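RNA-binding protein 12 (Homo sapiens, PDB 2EK1) probably binds RNA through its RNA recognition motif. Local coordinates at residues Tyr37-Ile42 with Thr71-Asp76. Residues are numbered along the deposited sequence; the frame is centred on the assembly and turned at random.
Sequences YGYQVI and TAAVID
Tyr39 reaches from the loop 37-42 to helix 67-77, where its OH lies 2.8 Å from OD1 of Asp76, a likely hydrogen bond, although the hydroxyl proton has another acceptor within reach. The carboxylate oxygen sits at the hydroxyl edge of the ring, close to the ring plane, while the two flat groups are turned 75° against each other. Asp76 brings its carboxylate there with CG beside its own backbone N and anti to the carbonyl carbon (chi1 -64°).

Apolar packing fills in behind this pair. CD1 of Tyr39 lies 3.7 Å from CA of Ala73. The same CD1 touches CB of Ala73 at 4.0 Å, and CE1 meets CB of Ala72 more loosely. The small side chain of Ala73 probably lets the ring come this near the helix backbone. In the RNA recognition motif two helices pack on one face of an antiparallel sheet; here the loop leaving the first, helix 29-35, meets the second, and Ala73 also touches Phe36 and Phe64. A leucine in place of Tyr39 would probably leave Asp76 OD1 without this hydroxyl partner, having no polar group to meet the carboxylate.

Within the loop, NE2 of Gln40 donates to O of Gly38 at 3.0 Å, approaching from above the carbonyl plane.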
ATOM      1  N   TYR A  37      -9.600  -0.107 -15.714  1.00 25.25           N
ATOM      2  CA  TYR A  37      -9.416  -0.444 -17.151  1.00 29.67           C
ATOM      3  C   TYR A  37      -9.710   0.793 -17.974  1.00 29.82           C
ATOM      4  O   TYR A  37     -10.723   1.480 -17.793  1.00 28.19           O
ATOM      5  CB  TYR A  37     -10.326  -1.633 -17.579  1.00 33.46           C
ATOM      6  CG  TYR A  37     -10.164  -2.076 -19.065  1.00 36.53           C
ATOM      7  CD1 TYR A  37     -11.000  -1.551 -20.066  1.00 37.65           C
ATOM      8  CD2 TYR A  37      -9.145  -2.976 -19.457  1.00 37.98           C
ATOM      9  CE1 TYR A  37     -10.825  -1.898 -21.456  1.00 36.17           C
ATOM     10  CE2 TYR A  37      -8.962  -3.332 -20.830  1.00 38.84           C
ATOM     11  CZ  TYR A  37      -9.821  -2.761 -21.824  1.00 38.81           C
ATOM     12  OH  TYR A  37      -9.617  -2.994 -23.182  1.00 39.52           O
ATOM     13  N   GLY A  38      -8.783   1.133 -18.831  1.00 29.92           N
ATOM     14  CA  GLY A  38      -9.027   2.284 -19.645  1.00 29.99           C
ATOM     15  C   GLY A  38      -8.375   3.457 -18.972  1.00 31.47           C
ATOM     16  O   GLY A  38      -8.394   4.588 -19.527  1.00 30.37           O
ATOM     17  N   TYR A  39      -7.803   3.267 -17.784  1.00 29.97           N
ATOM     18  CA  TYR A  39      -7.159   4.445 -17.196  1.00 28.12           C
ATOM     19  C   TYR A  39      -5.647   4.447 -16.982  1.00 27.79           C
ATOM     20  O   TYR A  39      -5.132   5.347 -16.359  1.00 27.28           O
ATOM     21  CB  TYR A  39      -7.893   4.913 -15.882  1.00 31.08           C
ATOM     22  CG  TYR A  39      -9.211   5.643 -16.084  1.00 29.97           C
ATOM     23  CD1 TYR A  39      -9.302   7.037 -15.980  1.00 33.34           C
ATOM     24  CD2 TYR A  39     -10.314   4.942 -16.501  1.00 31.89           C
ATOM     25  CE1 TYR A  39     -10.487   7.730 -16.318  1.00 32.96           C
ATOM     26  CE2 TYR A  39     -11.495   5.590 -16.869  1.00 33.94           C
ATOM     27  CZ  TYR A  39     -11.586   6.998 -16.796  1.00 34.76           C
ATOM     28  OH  TYR A  39     -12.746   7.588 -17.329  1.00 34.33           O
ATOM     29  N   GLN A  40      -4.897   3.467 -17.463  1.00 27.98           N
ATOM     30  CA  GLN A  40      -3.417   3.563 -17.298  1.00 29.02           C
ATOM     31  C   GLN A  40      -2.777   3.544 -15.880  1.00 27.68           C
ATOM     32  O   GLN A  40      -1.737   4.153 -15.541  1.00 28.01           O
ATOM     33  CB  GLN A  40      -2.920   4.755 -18.092  1.00 31.29           C
ATOM     34  CG  GLN A  40      -3.189   4.664 -19.613  1.00 34.30           C
ATOM     35  CD  GLN A  40      -4.673   4.453 -20.007  1.00 36.29           C
ATOM     36  OE1 GLN A  40      -5.014   3.461 -20.664  1.00 35.31           O
ATOM     37  NE2 GLN A  40      -5.542   5.376 -19.606  1.00 36.27           N
ATOM     38  N   VAL A  41      -3.428   2.784 -15.035  1.00 26.71           N
ATOM     39  CA  VAL A  41      -2.939   2.558 -13.719  1.00 24.50           C
ATOM     40  C   VAL A  41      -1.692   1.718 -13.985  1.00 23.56           C
ATOM     41  O   VAL A  41      -1.692   0.875 -14.860  1.00 23.17           O
ATOM     42  CB  VAL A  41      -4.044   1.755 -12.999  1.00 23.49           C
ATOM     43  CG1 VAL A  41      -4.094   0.351 -13.540  1.00 24.20           C
ATOM     44  CG2 VAL A  41      -3.852   1.734 -11.558  1.00 25.75           C
ATOM     45  N   ILE A  42      -0.626   1.914 -13.233  1.00 24.01           N
ATOM     46  CA  ILE A  42       0.568   1.136 -13.366  1.00 22.81           C
ATOM     47  C   ILE A  42       0.248  -0.235 -12.779  1.00 25.55           C
ATOM     48  O   ILE A  42      -0.030  -0.342 -11.554  1.00 24.49           O
ATOM     49  CB  ILE A  42       1.685   1.748 -12.553  1.00 21.50           C
ATOM     50  CG1 ILE A  42       1.953   3.163 -13.106  1.00 21.01           C
ATOM     51  CG2 ILE A  42       2.831   0.829 -12.593  1.00 21.09           C
ATOM     52  CD1 ILE A  42       2.924   4.018 -12.332  1.00 22.10           C
ATOM     53  N   THR A  71      -5.613  12.181 -11.398  1.00 20.59           N
ATOM     54  CA  THR A  71      -6.748  13.082 -11.265  1.00 23.03           C
ATOM     55  C   THR A  71      -7.962  12.679 -12.048  1.00 23.37           C
ATOM     56  O   THR A  71      -9.052  12.684 -11.487  1.00 21.66           O
ATOM     57  CB  THR A  71      -6.307  14.525 -11.626  1.00 26.39           C
ATOM     58  OG1 THR A  71      -5.409  14.965 -10.599  1.00 26.09           O
ATOM     59  CG2 THR A  71      -7.465  15.445 -11.650  1.00 28.29           C
ATOM     60  N   ALA A  72      -7.785  12.310 -13.332  1.00 21.53           N
ATOM     61  CA  ALA A  72      -8.870  11.870 -14.140  1.00 21.12           C
ATOM     62  C   ALA A  72      -9.488  10.611 -13.591  1.00 21.00           C
ATOM     63  O   ALA A  72     -10.727  10.481 -13.591  1.00 18.12           O
ATOM     64  CB  ALA A  72      -8.446  11.597 -15.577  1.00 21.43           C
ATOM     65  N   ALA A  73      -8.658   9.618 -13.177  1.00 20.14           N
ATOM     66  CA  ALA A  73      -9.305   8.420 -12.587  1.00 17.47           C
ATOM     67  C   ALA A  73     -10.156   8.779 -11.394  1.00 16.94           C
ATOM     68  O   ALA A  73     -11.286   8.291 -11.255  1.00 17.62           O
ATOM     69  CB  ALA A  73      -8.263   7.337 -12.157  1.00 15.01           C
ATOM     70  N   VAL A  74      -9.619   9.606 -10.513  1.00 17.11           N
ATOM     71  CA  VAL A  74     -10.346   9.964  -9.334  1.00 17.53           C
ATOM     72  C   VAL A  74     -11.668  10.635  -9.665  1.00 20.33           C
ATOM     73  O   VAL A  74     -12.706  10.332  -9.047  1.00 17.93           O
ATOM     74  CB  VAL A  74      -9.436  10.784  -8.434  1.00 19.81           C
ATOM     75  CG1 VAL A  74     -10.181  11.426  -7.279  1.00 18.82           C
ATOM     76  CG2 VAL A  74      -8.321   9.810  -7.950  1.00 18.73           C
ATOM     77  N   ILE A  75     -11.665  11.517 -10.667  1.00 18.49           N
ATOM     78  CA  ILE A  75     -12.915  12.128 -11.037  1.00 21.16           C
ATOM     79  C   ILE A  75     -13.933  11.203 -11.640  1.00 19.82           C
ATOM     80  O   ILE A  75     -15.057  11.117 -11.171  1.00 19.05           O
ATOM     81  CB  ILE A  75     -12.698  13.316 -12.029  1.00 22.20           C
ATOM     82  CG1 ILE A  75     -11.936  14.422 -11.272  1.00 22.17           C
ATOM     83  CG2 ILE A  75     -14.087  13.771 -12.553  1.00 21.68           C
ATOM     84  CD1 ILE A  75     -11.465  15.605 -12.168  1.00 23.70           C
ATOM     85  N   ASP A  76     -13.507  10.426 -12.627  1.00 20.30           N
ATOM     86  CA  ASP A  76     -14.422   9.599 -13.376  1.00 21.61           C
ATOM     87  C   ASP A  76     -14.854   8.323 -12.704  1.00 22.09           C
ATOM     88  O   ASP A  76     -15.972   7.884 -12.986  1.00 24.20           O
ATOM     89  CB  ASP A  76     -13.825   9.224 -14.751  1.00 22.55           C
ATOM     90  CG  ASP A  76     -13.609  10.449 -15.666  1.00 25.37           C
ATOM     91  OD1 ASP A  76     -12.835  10.296 -16.629  1.00 23.58           O
ATOM     92  OD2 ASP A  76     -14.204  11.533 -15.409  1.00 25.21           O
TER